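PDB 4QD8: thioesterase PA1618, which probably hydrolyses acyl-CoA thioesters, as a hotdog-fold enzyme of the PaaI family that has been captured in complex with phenacyl-CoA. Local coordinates for residues A63-S71 and C129-V137. Numbering follows the deposited sequence.
Sequences AESLGSMAS and CIARLTMAV
Leu133 and Gly67 illustrate how a helix beds down on a beta-sheet: a branched side chain rises from the strand and meets bare helix backbone. With CG anti to the backbone N (chi1 177°), Leu133 sends CD2 directly against the glycine, 3.7 Å from Gly67 CA. Its other methyl, CD1, lies 4.0 Å from Glu64 OE1, the two side chains crossing at about a right angle; that carboxylate oxygen is hydrogen-bonded to His91 of a neighbouring subunit. Met135 takes a folded course, with CG beside the backbone N (chi1 -62°) and the chain bent at chi2 and chi3, and thereby lies alongside two serines. Its CE stands 3.4 Å from Ser68 OG, and its CG is 3.3 Å from Ser71 OG. Neither hydroxyl depends on the methionine for its hydrogen bonding: Ser68 OG donates back to Glu64 O at 2.7 Å, approaching from the face opposite Ser68 N, while Ser71 OG is hydrogen-bonded to His114 and Trp116 of the adjacent strand. Toward the N-terminal end of the helix segment, Ala63 CB and Ala131 CB touch at 3.9 Å. No hydrogen bond joins the segments, whose axes cross at -42°. This van der Waals packing belongs to a long central helix enfolded by a curved antiparallel sheet, the hallmark of the hotdog fold.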
ATOM      1  N   ALA A  63       5.396 -13.247  -4.680  1.00 14.46           N
ATOM      2  CA  ALA A  63       5.406 -12.006  -5.456  1.00 15.44           C
ATOM      3  C   ALA A  63       6.763 -11.327  -5.378  1.00 17.38           C
ATOM      4  O   ALA A  63       7.301 -10.869  -6.402  1.00 17.22           O
ATOM      5  CB  ALA A  63       4.310 -11.062  -4.967  1.00 15.55           C
ATOM      6  N   GLU A  64       7.324 -11.266  -4.174  1.00 14.75           N
ATOM      7  CA  GLU A  64       8.599 -10.566  -3.983  1.00 15.70           C
ATOM      8  C   GLU A  64       9.775 -11.362  -4.556  1.00 16.27           C
ATOM      9  O   GLU A  64      10.719 -10.768  -5.084  1.00 15.89           O
ATOM     10  CB  GLU A  64       8.822 -10.166  -2.511  1.00 16.95           C
ATOM     11  CG  GLU A  64       9.999  -9.216  -2.350  1.00 21.95           C
ATOM     12  CD  GLU A  64       9.870  -8.215  -1.197  1.00 15.30           C
ATOM     13  OE1 GLU A  64       8.742  -7.917  -0.709  1.00 23.31           O
ATOM     14  OE2 GLU A  64      10.935  -7.708  -0.815  1.00 25.76           O
ATOM     15  N   SER A  65       9.714 -12.695  -4.491  1.00 14.58           N
ATOM     16  CA  SER A  65      10.728 -13.531  -5.139  1.00 15.68           C
ATOM     17  C   SER A  65      10.729 -13.270  -6.633  1.00 15.91           C
ATOM     18  O   SER A  65      11.782 -13.105  -7.244  1.00 16.44           O
ATOM     19  CB  SER A  65      10.445 -15.029  -4.930  1.00 15.88           C
ATOM     20  OG  SER A  65      11.051 -15.508  -3.749  1.00 14.75           O
ATOM     21  N   LEU A  66       9.534 -13.254  -7.206  1.00 15.16           N
ATOM     22  CA  LEU A  66       9.355 -13.119  -8.637  1.00 14.56           C
ATOM     23  C   LEU A  66       9.796 -11.740  -9.095  1.00 16.03           C
ATOM     24  O   LEU A  66      10.595 -11.617 -10.013  1.00 15.66           O
ATOM     25  CB  LEU A  66       7.887 -13.365  -9.005  1.00 15.90           C
ATOM     26  CG  LEU A  66       7.542 -13.241 -10.483  1.00 17.42           C
ATOM     27  CD1 LEU A  66       8.458 -14.141 -11.312  1.00 17.64           C
ATOM     28  CD2 LEU A  66       6.092 -13.618 -10.700  1.00 18.16           C
ATOM     29  N   GLY A  67       9.296 -10.697  -8.442  1.00 17.09           N
ATOM     30  CA  GLY A  67       9.662  -9.342  -8.823  1.00 15.78           C
ATOM     31  C   GLY A  67      11.122  -9.006  -8.585  1.00 16.44           C
ATOM     32  O   GLY A  67      11.718  -8.262  -9.375  1.00 19.75           O
ATOM     33  N   SER A  68      11.706  -9.525  -7.509  1.00 17.36           N
ATOM     34  CA  SER A  68      13.118  -9.253  -7.238  1.00 18.34           C
ATOM     35  C   SER A  68      14.001  -9.906  -8.293  1.00 19.94           C
ATOM     36  O   SER A  68      14.996  -9.319  -8.736  1.00 18.69           O
ATOM     37  CB  SER A  68      13.518  -9.733  -5.847  1.00 18.94           C
ATOM     38  OG  SER A  68      12.771  -9.031  -4.866  1.00 29.80           O
ATOM     39  N   MET A  69      13.631 -11.112  -8.703  1.00 17.08           N
ATOM     40  CA  MET A  69      14.383 -11.812  -9.742  1.00 19.47           C
ATOM     41  C   MET A  69      14.227 -11.077 -11.066  1.00 18.61           C
ATOM     42  O   MET A  69      15.194 -10.910 -11.820  1.00 20.32           O
ATOM     43  CB  MET A  69      13.910 -13.255  -9.886  1.00 21.08           C
ATOM     44  CG  MET A  69      14.790 -14.086 -10.797  1.00 30.26           C
ATOM     45  SD  MET A  69      16.402 -14.347 -10.036  1.00 37.60           S
ATOM     46  CE  MET A  69      15.977 -15.535  -8.761  1.00 30.54           C
ATOM     47  N   ALA A  70      13.011 -10.626 -11.352  1.00 17.85           N
ATOM     48  CA  ALA A  70      12.776  -9.814 -12.547  1.00 17.10           C
ATOM     49  C   ALA A  70      13.663  -8.555 -12.562  1.00 19.31           C
ATOM     50  O   ALA A  70      14.236  -8.218 -13.598  1.00 19.63           O
ATOM     51  CB  ALA A  70      11.318  -9.451 -12.664  1.00 18.24           C
ATOM     52  N   SER A  71      13.787  -7.868 -11.423  1.00 17.16           N
ATOM     53  CA  SER A  71      14.680  -6.702 -11.335  1.00 16.59           C
ATOM     54  C   SER A  71      16.130  -7.066 -11.584  1.00 21.84           C
ATOM     55  O   SER A  71      16.843  -6.351 -12.286  1.00 18.57           O
ATOM     56  CB  SER A  71      14.555  -6.006  -9.982  1.00 17.22           C
ATOM     57  OG  SER A  71      13.498  -5.080 -10.018  1.00 18.64           O
ATOM     58  N   CYS A 129      -4.802 -12.982  -5.808  1.00 15.43           N
ATOM     59  CA  CYS A 129      -4.062 -11.913  -5.139  1.00 12.91           C
ATOM     60  C   CYS A 129      -3.494 -10.993  -6.218  1.00 13.93           C
ATOM     61  O   CYS A 129      -3.147 -11.446  -7.312  1.00 15.76           O
ATOM     62  CB  CYS A 129      -2.940 -12.517  -4.274  1.00 17.17           C
ATOM     63  SG  CYS A 129      -1.835 -11.347  -3.451  1.00 16.58           S
ATOM     64  N   ILE A 130      -3.435  -9.696  -5.925  1.00 13.74           N
ATOM     65  CA  ILE A 130      -2.717  -8.786  -6.806  1.00 15.85           C
ATOM     66  C   ILE A 130      -1.708  -8.045  -5.952  1.00 14.27           C
ATOM     67  O   ILE A 130      -2.040  -7.579  -4.864  1.00 14.10           O
ATOM     68  CB  ILE A 130      -3.643  -7.801  -7.568  1.00 15.08           C
ATOM     69  CG1 ILE A 130      -2.799  -6.804  -8.377  1.00 17.37           C
ATOM     70  CG2 ILE A 130      -4.606  -7.053  -6.612  1.00 13.94           C
ATOM     71  CD1 ILE A 130      -3.634  -5.981  -9.354  1.00 19.61           C
ATOM     72  N   ALA A 131      -0.467  -7.953  -6.423  1.00 12.45           N
ATOM     73  CA  ALA A 131       0.575  -7.301  -5.642  1.00 12.83           C
ATOM     74  C   ALA A 131       1.233  -6.220  -6.470  1.00 14.18           C
ATOM     75  O   ALA A 131       1.261  -6.303  -7.696  1.00 14.55           O
ATOM     76  CB  ALA A 131       1.619  -8.309  -5.167  1.00 14.78           C
ATOM     77  N   ARG A 132       1.755  -5.202  -5.799  1.00 14.84           N
ATOM     78  CA  ARG A 132       2.635  -4.255  -6.479  1.00 14.72           C
ATOM     79  C   ARG A 132       3.919  -4.110  -5.684  1.00 12.69           C
ATOM     80  O   ARG A 132       3.916  -3.970  -4.450  1.00 13.62           O
ATOM     81  CB  ARG A 132       1.950  -2.907  -6.735  1.00 12.76           C
ATOM     82  CG  ARG A 132       2.728  -2.041  -7.750  1.00 13.56           C
ATOM     83  CD  ARG A 132       1.939  -0.814  -8.212  1.00 14.35           C
ATOM     84  NE  ARG A 132       1.835   0.175  -7.153  1.00 15.69           N
ATOM     85  CZ  ARG A 132       0.753   0.387  -6.413  1.00 17.98           C
ATOM     86  NH1 ARG A 132      -0.366  -0.293  -6.645  1.00 17.62           N
ATOM     87  NH2 ARG A 132       0.789   1.295  -5.452  1.00 19.49           N
ATOM     88  N   LEU A 133       5.039  -4.200  -6.390  1.00 12.10           N
ATOM     89  CA  LEU A 133       6.335  -4.221  -5.728  1.00 13.24           C
ATOM     90  C   LEU A 133       7.214  -3.086  -6.234  1.00 12.39           C
ATOM     91  O   LEU A 133       7.346  -2.897  -7.443  1.00 13.44           O
ATOM     92  CB  LEU A 133       7.042  -5.545  -6.033  1.00 14.77           C
ATOM     93  CG  LEU A 133       8.464  -5.712  -5.476  1.00 12.87           C
ATOM     94  CD1 LEU A 133       8.487  -5.672  -3.955  1.00 16.92           C
ATOM     95  CD2 LEU A 133       9.034  -7.053  -6.001  1.00 15.73           C
ATOM     96  N   THR A 134       7.774  -2.325  -5.301  1.00 13.80           N
ATOM     97  CA  THR A 134       8.793  -1.308  -5.610  1.00 14.03           C
ATOM     98  C   THR A 134      10.166  -1.796  -5.150  1.00 14.46           C
ATOM     99  O   THR A 134      10.370  -2.061  -3.966  1.00 14.09           O
ATOM    100  CB  THR A 134       8.468   0.000  -4.910  1.00 14.23           C
ATOM    101  OG1 THR A 134       7.139   0.389  -5.267  1.00 17.31           O
ATOM    102  CG2 THR A 134       9.461   1.122  -5.320  1.00 17.25           C
ATOM    103  N   MET A 135      11.099  -1.913  -6.098  1.00 14.12           N
ATOM    104  CA  MET A 135      12.473  -2.322  -5.811  1.00 16.40           C
ATOM    105  C   MET A 135      13.360  -1.092  -5.824  1.00 16.88           C
ATOM    106  O   MET A 135      13.133  -0.178  -6.605  1.00 17.25           O
ATOM    107  CB  MET A 135      12.971  -3.280  -6.902  1.00 16.94           C
ATOM    108  CG  MET A 135      12.181  -4.578  -7.010  1.00 17.70           C
ATOM    109  SD  MET A 135      12.371  -5.615  -5.550  1.00 18.91           S
ATOM    110  CE  MET A 135      14.129  -5.995  -5.614  1.00 18.92           C
ATOM    111  N   ALA A 136      14.362  -1.068  -4.951  1.00 16.30           N
ATOM    112  CA  ALA A 136      15.401  -0.040  -5.011  1.00 17.81           C
ATOM    113  C   ALA A 136      16.579  -0.585  -5.812  1.00 18.70           C
ATOM    114  O   ALA A 136      16.960  -1.743  -5.671  1.00 19.71           O
ATOM    115  CB  ALA A 136      15.850   0.345  -3.631  1.00 17.60           C
ATOM    116  N   VAL A 137      17.154   0.265  -6.652  1.00 18.43           N
ATOM    117  CA  VAL A 137      18.359  -0.092  -7.399  1.00 20.72           C
ATOM    118  C   VAL A 137      19.530   0.551  -6.659  1.00 27.08           C
ATOM    119  O   VAL A 137      19.570   1.773  -6.517  1.00 24.62           O
ATOM    120  CB  VAL A 137      18.287   0.420  -8.842  1.00 22.90           C
ATOM    121  CG1 VAL A 137      19.512  -0.054  -9.632  1.00 24.26           C
ATOM    122  CG2 VAL A 137      17.018  -0.068  -9.503  1.00 25.02           C
TER